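Local coordinates for protein 5-carboxymethyl-2-hydroxymuconate semialdehyde dehydrogenase (Thermus thermophilus, PDB 2D4E) that probably oxidises 5-carboxymethyl-2-hydroxymuconate semialdehyde to the corresponding acid, using bound NAD as the electron acceptor, at residues R88-E100 against A209-V221. Residues are numbered along the deposited sequence; the frame is centred on the assembly and turned at random.
Sequences RKRYLLRIAELIE and AEILKEADLPPGV
Leu217 lays its CD2 methyl over one face of the Tyr91 ring, 4.1 Å from the centroid and 27° off the ring normal, a CH-pi contact; Arg90 NH2 lies over the other face, 3.3 Å above the plane and offset toward the rim. With CG anti to the carbonyl carbon (chi1 -82°), the ring lies against residues 215-218, where the chain leaves helix 203-214. Its CE2 edge meets Ala215 O close to the ring plane, at 3.7 Å; Asp216 O approaches CE2 obliquely at 3.5 Å, as Pro218 CD does the hydroxyl end. Replacing Tyr91 by an alanine is likely to leave Leu217 CD2 and Pro218 CD without their aromatic partner and to open a gap there.

One turn on from Tyr91, Ile95 meets Ala215, whose methyl points toward helix 85-101, 3.8 Å from Ile95 CG1 and equally near Arg94 CG; so small a side chain lets the CA atoms of Ile95 and Ala215 come within 5.8 Å. Ile95 CD1 rests on Leu212 CG and CG2 on Leu212 CD1. Leu98 sets CB against Ile211 CG2 at 3.6 Å, CD1 over the backbone around Ala215 N, and CD2 beside the Glu214 carboxylate, itself held by Lys101 and His102.

Leu98 CD2 also lies over one face of the Arg94 guanidinium, offset toward its rim, 3.5 Å above the plane. The bend at chi2 (55°) swings that group forward along its own helix, where NH1 forms a salt bridge with Glu97 OE1. No direct hydrogen bond spans the contact: apolar packing joins the two helices beside the parallel sheet of the NAD-binding domain, while single waters relay Arg94 NE to Glu214 O and Arg90 NH1 to Ala215 O, satisfying carbonyls within the Schellman motif that gives Asp216 its positive phi.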
loop_
_atom_site.group_PDB
_atom_site.type_symbol
_atom_site.label_atom_id
_atom_site.label_comp_id
_atom_site.label_asym_id
_atom_site.label_seq_id
_atom_site.Cartn_x
_atom_site.Cartn_y
_atom_site.Cartn_z
ATOM N N ARG C 88 0.283 -13.633 20.732
ATOM C CA ARG C 88 0.103 -14.681 19.732
ATOM C C ARG C 88 1.437 -14.850 19.017
ATOM O O ARG C 88 1.820 -15.958 18.636
ATOM C CB ARG C 88 -0.990 -14.310 18.724
ATOM C CG ARG C 88 -2.380 -14.172 19.330
ATOM C CD ARG C 88 -3.468 -14.374 18.282
ATOM N NE ARG C 88 -3.372 -13.442 17.161
ATOM C CZ ARG C 88 -3.758 -12.173 17.206
ATOM N NH1 ARG C 88 -4.279 -11.670 18.318
ATOM N NH2 ARG C 88 -3.630 -11.406 16.132
ATOM N N LYS C 89 2.148 -13.739 18.844
ATOM C CA LYS C 89 3.455 -13.770 18.203
ATOM C C LYS C 89 4.384 -14.648 19.045
ATOM O O LYS C 89 5.154 -15.448 18.509
ATOM C CB LYS C 89 4.031 -12.355 18.102
ATOM C CG LYS C 89 5.488 -12.299 17.642
ATOM C CD LYS C 89 6.010 -10.866 17.618
ATOM C CE LYS C 89 7.419 -10.817 17.060
ATOM N NZ LYS C 89 7.911 -9.428 16.832
ATOM N N ARG C 90 4.299 -14.501 20.365
ATOM C CA ARG C 90 5.136 -15.289 21.264
ATOM C C ARG C 90 4.849 -16.775 21.077
ATOM O O ARG C 90 5.770 -17.587 21.017
ATOM C CB ARG C 90 4.894 -14.898 22.725
ATOM C CG ARG C 90 5.824 -15.609 23.711
ATOM C CD ARG C 90 5.418 -15.348 25.157
ATOM N NE ARG C 90 4.105 -15.905 25.476
ATOM C CZ ARG C 90 3.833 -17.205 25.528
ATOM N NH1 ARG C 90 4.784 -18.099 25.279
ATOM N NH2 ARG C 90 2.611 -17.613 25.843
ATOM N N TYR C 91 3.573 -17.127 20.988
ATOM C CA TYR C 91 3.192 -18.519 20.788
ATOM C C TYR C 91 3.729 -19.085 19.471
ATOM O O TYR C 91 4.293 -20.171 19.458
ATOM C CB TYR C 91 1.675 -18.671 20.805
ATOM C CG TYR C 91 1.060 -18.738 22.176
ATOM C CD1 TYR C 91 0.163 -17.766 22.599
ATOM C CD2 TYR C 91 1.324 -19.810 23.027
ATOM C CE1 TYR C 91 -0.465 -17.855 23.829
ATOM C CE2 TYR C 91 0.696 -19.912 24.271
ATOM C CZ TYR C 91 -0.198 -18.929 24.661
ATOM O OH TYR C 91 -0.837 -19.016 25.873
ATOM N N LEU C 92 3.552 -18.361 18.366
ATOM C CA LEU C 92 4.044 -18.849 17.079
ATOM C C LEU C 92 5.550 -19.090 17.133
ATOM O O LEU C 92 6.041 -20.089 16.616
ATOM C CB LEU C 92 3.723 -17.867 15.943
ATOM C CG LEU C 92 2.254 -17.593 15.598
ATOM C CD1 LEU C 92 2.185 -16.945 14.227
ATOM C CD2 LEU C 92 1.463 -18.877 15.578
ATOM N N LEU C 93 6.280 -18.172 17.756
ATOM C CA LEU C 93 7.726 -18.317 17.882
ATOM C C LEU C 93 8.090 -19.526 18.748
ATOM O O LEU C 93 9.117 -20.174 18.529
ATOM C CB LEU C 93 8.335 -17.046 18.477
ATOM C CG LEU C 93 8.289 -15.827 17.554
ATOM C CD1 LEU C 93 8.906 -14.633 18.268
ATOM C CD2 LEU C 93 9.040 -16.136 16.257
ATOM N N ARG C 94 7.244 -19.823 19.732
ATOM C CA ARG C 94 7.473 -20.963 20.613
ATOM C C ARG C 94 7.241 -22.253 19.828
ATOM O O ARG C 94 7.980 -23.231 19.972
ATOM C CB ARG C 94 6.521 -20.900 21.809
ATOM C CG ARG C 94 6.641 -22.068 22.778
ATOM C CD ARG C 94 8.066 -22.241 23.289
ATOM N NE ARG C 94 8.131 -23.277 24.319
ATOM C CZ ARG C 94 9.234 -23.942 24.650
ATOM N NH1 ARG C 94 10.384 -23.687 24.031
ATOM N NH2 ARG C 94 9.182 -24.870 25.600
ATOM N N ILE C 95 6.199 -22.243 19.003
ATOM C CA ILE C 95 5.861 -23.386 18.174
ATOM C C ILE C 95 7.004 -23.651 17.193
ATOM O O ILE C 95 7.411 -24.793 17.008
ATOM C CB ILE C 95 4.541 -23.129 17.394
ATOM C CG1 ILE C 95 3.359 -23.142 18.367
ATOM C CG2 ILE C 95 4.341 -24.189 16.316
ATOM C CD1 ILE C 95 2.035 -22.758 17.735
ATOM N N ALA C 96 7.525 -22.589 16.581
ATOM C CA ALA C 96 8.627 -22.713 15.632
ATOM C C ALA C 96 9.842 -23.289 16.352
ATOM O O ALA C 96 10.564 -24.133 15.813
ATOM C CB ALA C 96 8.968 -21.354 15.046
ATOM N N GLU C 97 10.059 -22.821 17.577
ATOM C CA GLU C 97 11.178 -23.288 18.381
ATOM C C GLU C 97 11.038 -24.780 18.684
ATOM O O GLU C 97 12.000 -25.539 18.560
ATOM C CB GLU C 97 11.247 -22.483 19.684
ATOM C CG GLU C 97 12.350 -22.907 20.637
ATOM C CD GLU C 97 12.484 -21.972 21.834
ATOM O OE1 GLU C 97 11.483 -21.756 22.556
ATOM O OE2 GLU C 97 13.602 -21.457 22.054
ATOM N N LEU C 98 9.835 -25.199 19.070
ATOM C CA LEU C 98 9.581 -26.600 19.395
ATOM C C LEU C 98 9.604 -27.527 18.182
ATOM O O LEU C 98 9.964 -28.699 18.305
ATOM C CB LEU C 98 8.258 -26.734 20.151
ATOM C CG LEU C 98 8.312 -26.132 21.563
ATOM C CD1 LEU C 98 6.953 -26.246 22.238
ATOM C CD2 LEU C 98 9.385 -26.852 22.384
ATOM N N ILE C 99 9.211 -27.017 17.017
ATOM C CA ILE C 99 9.252 -27.819 15.799
ATOM C C ILE C 99 10.734 -28.127 15.533
ATOM O O ILE C 99 11.103 -29.253 15.182
ATOM C CB ILE C 99 8.651 -27.048 14.593
ATOM C CG1 ILE C 99 7.124 -27.017 14.707
ATOM C CG2 ILE C 99 9.069 -27.702 13.276
ATOM C CD1 ILE C 99 6.436 -26.192 13.626
ATOM N N GLU C 100 11.579 -27.120 15.725
ATOM C CA GLU C 100 13.010 -27.290 15.522
ATOM C C GLU C 100 13.597 -28.305 16.507
ATOM O O GLU C 100 14.467 -29.103 16.143
ATOM C CB GLU C 100 13.724 -25.940 15.660
ATOM C CG GLU C 100 13.406 -24.976 14.518
ATOM C CD GLU C 100 13.890 -23.549 14.764
ATOM O OE1 GLU C 100 13.641 -22.686 13.895
ATOM O OE2 GLU C 100 14.511 -23.285 15.816
ATOM N N ALA C 209 0.209 -31.758 16.892
ATOM C CA ALA C 209 -0.684 -31.396 17.987
ATOM C C ALA C 209 0.070 -31.514 19.314
ATOM O O ALA C 209 -0.098 -30.681 20.204
ATOM C CB ALA C 209 -1.905 -32.298 18.001
ATOM N N GLU C 210 0.908 -32.540 19.440
ATOM C CA GLU C 210 1.674 -32.724 20.671
ATOM C C GLU C 210 2.528 -31.489 20.908
ATOM O O GLU C 210 2.583 -30.959 22.017
ATOM C CB GLU C 210 2.577 -33.957 20.579
ATOM C CG GLU C 210 1.824 -35.273 20.473
ATOM C CD GLU C 210 2.741 -36.480 20.547
ATOM O OE1 GLU C 210 2.255 -37.610 20.332
ATOM O OE2 GLU C 210 3.946 -36.303 20.828
ATOM N N ILE C 211 3.180 -31.033 19.847
ATOM C CA ILE C 211 4.035 -29.864 19.917
ATOM C C ILE C 211 3.253 -28.603 20.270
ATOM O O ILE C 211 3.689 -27.824 21.112
ATOM C CB ILE C 211 4.792 -29.670 18.588
ATOM C CG1 ILE C 211 5.795 -30.817 18.411
ATOM C CG2 ILE C 211 5.495 -28.317 18.569
ATOM C CD1 ILE C 211 6.489 -30.841 17.071
ATOM N N LEU C 212 2.107 -28.387 19.634
ATOM C CA LEU C 212 1.324 -27.201 19.957
ATOM C C LEU C 212 0.877 -27.252 21.412
ATOM O O LEU C 212 0.708 -26.213 22.048
ATOM C CB LEU C 212 0.114 -27.067 19.031
ATOM C CG LEU C 212 0.387 -26.174 17.811
ATOM C CD1 LEU C 212 1.559 -26.735 17.002
ATOM C CD2 LEU C 212 -0.859 -26.068 16.953
ATOM N N LYS C 213 0.689 -28.458 21.943
ATOM C CA LYS C 213 0.293 -28.593 23.336
ATOM C C LYS C 213 1.514 -28.305 24.207
ATOM O O LYS C 213 1.390 -27.759 25.299
ATOM C CB LYS C 213 -0.232 -30.001 23.634
ATOM C CG LYS C 213 -0.576 -30.219 25.107
ATOM C CD LYS C 213 -1.096 -31.626 25.363
ATOM C CE LYS C 213 -1.247 -31.919 26.859
ATOM N NZ LYS C 213 -2.220 -31.005 27.529
ATOM N N GLU C 214 2.695 -28.675 23.719
ATOM C CA GLU C 214 3.918 -28.421 24.464
ATOM C C GLU C 214 4.181 -26.916 24.482
ATOM O O GLU C 214 4.849 -26.403 25.385
ATOM C CB GLU C 214 5.111 -29.150 23.833
ATOM C CG GLU C 214 6.399 -29.006 24.646
ATOM C CD GLU C 214 7.600 -29.701 24.018
ATOM O OE1 GLU C 214 8.699 -29.630 24.604
ATOM O OE2 GLU C 214 7.456 -30.316 22.943
ATOM N N ALA C 215 3.658 -26.211 23.480
ATOM C CA ALA C 215 3.828 -24.764 23.389
ATOM C C ALA C 215 2.799 -24.110 24.302
ATOM O O ALA C 215 2.801 -22.897 24.492
ATOM C CB ALA C 215 3.631 -24.291 21.947
ATOM N N ASP C 216 1.916 -24.940 24.851
ATOM C CA ASP C 216 0.866 -24.516 25.775
ATOM C C ASP C 216 -0.207 -23.587 25.196
ATOM O O ASP C 216 -0.667 -22.664 25.869
ATOM C CB ASP C 216 1.503 -23.882 27.021
ATOM C CG ASP C 216 0.494 -23.626 28.135
ATOM O OD1 ASP C 216 -0.374 -24.494 28.372
ATOM O OD2 ASP C 216 0.579 -22.559 28.783
ATOM N N LEU C 217 -0.613 -23.828 23.952
ATOM C CA LEU C 217 -1.666 -23.011 23.353
ATOM C C LEU C 217 -2.912 -23.209 24.210
ATOM O O LEU C 217 -3.114 -24.285 24.771
ATOM C CB LEU C 217 -1.985 -23.468 21.928
ATOM C CG LEU C 217 -1.170 -22.998 20.721
ATOM C CD1 LEU C 217 -1.829 -23.552 19.453
ATOM C CD2 LEU C 217 -1.121 -21.472 20.664
ATOM N N PRO C 218 -3.756 -22.176 24.337
ATOM C CA PRO C 218 -4.963 -22.346 25.149
ATOM C C PRO C 218 -5.832 -23.471 24.585
ATOM O O PRO C 218 -5.824 -23.726 23.378
ATOM C CB PRO C 218 -5.635 -20.984 25.053
ATOM C CG PRO C 218 -4.467 -20.060 24.973
ATOM C CD PRO C 218 -3.572 -20.761 23.973
ATOM N N PRO C 219 -6.590 -24.159 25.455
ATOM C CA PRO C 219 -7.464 -25.262 25.040
ATOM C C PRO C 219 -8.487 -24.803 24.012
ATOM O O PRO C 219 -9.109 -23.759 24.182
ATOM C CB PRO C 219 -8.145 -25.685 26.343
ATOM C CG PRO C 219 -7.197 -25.223 27.411
ATOM C CD PRO C 219 -6.738 -23.888 26.894
ATOM N N GLY C 220 -8.661 -25.585 22.955
ATOM C CA GLY C 220 -9.635 -25.241 21.937
ATOM C C GLY C 220 -9.104 -24.421 20.775
ATOM O O GLY C 220 -9.711 -24.403 19.706
ATOM N N VAL C 221 -7.979 -23.742 20.970
ATOM C CA VAL C 221 -7.415 -22.928 19.904
ATOM C C VAL C 221 -7.026 -23.789 18.704
ATOM O O VAL C 221 -7.286 -23.416 17.564
ATOM C CB VAL C 221 -6.204 -22.124 20.407
ATOM C CG1 VAL C 221 -5.528 -21.400 19.247
ATOM C CG2 VAL C 221 -6.673 -21.114 21.456
HETATM O O HOH W 1 4.077 -20.888 25.807
HETATM O O HOH W 2 6.446 -24.165 26.199
#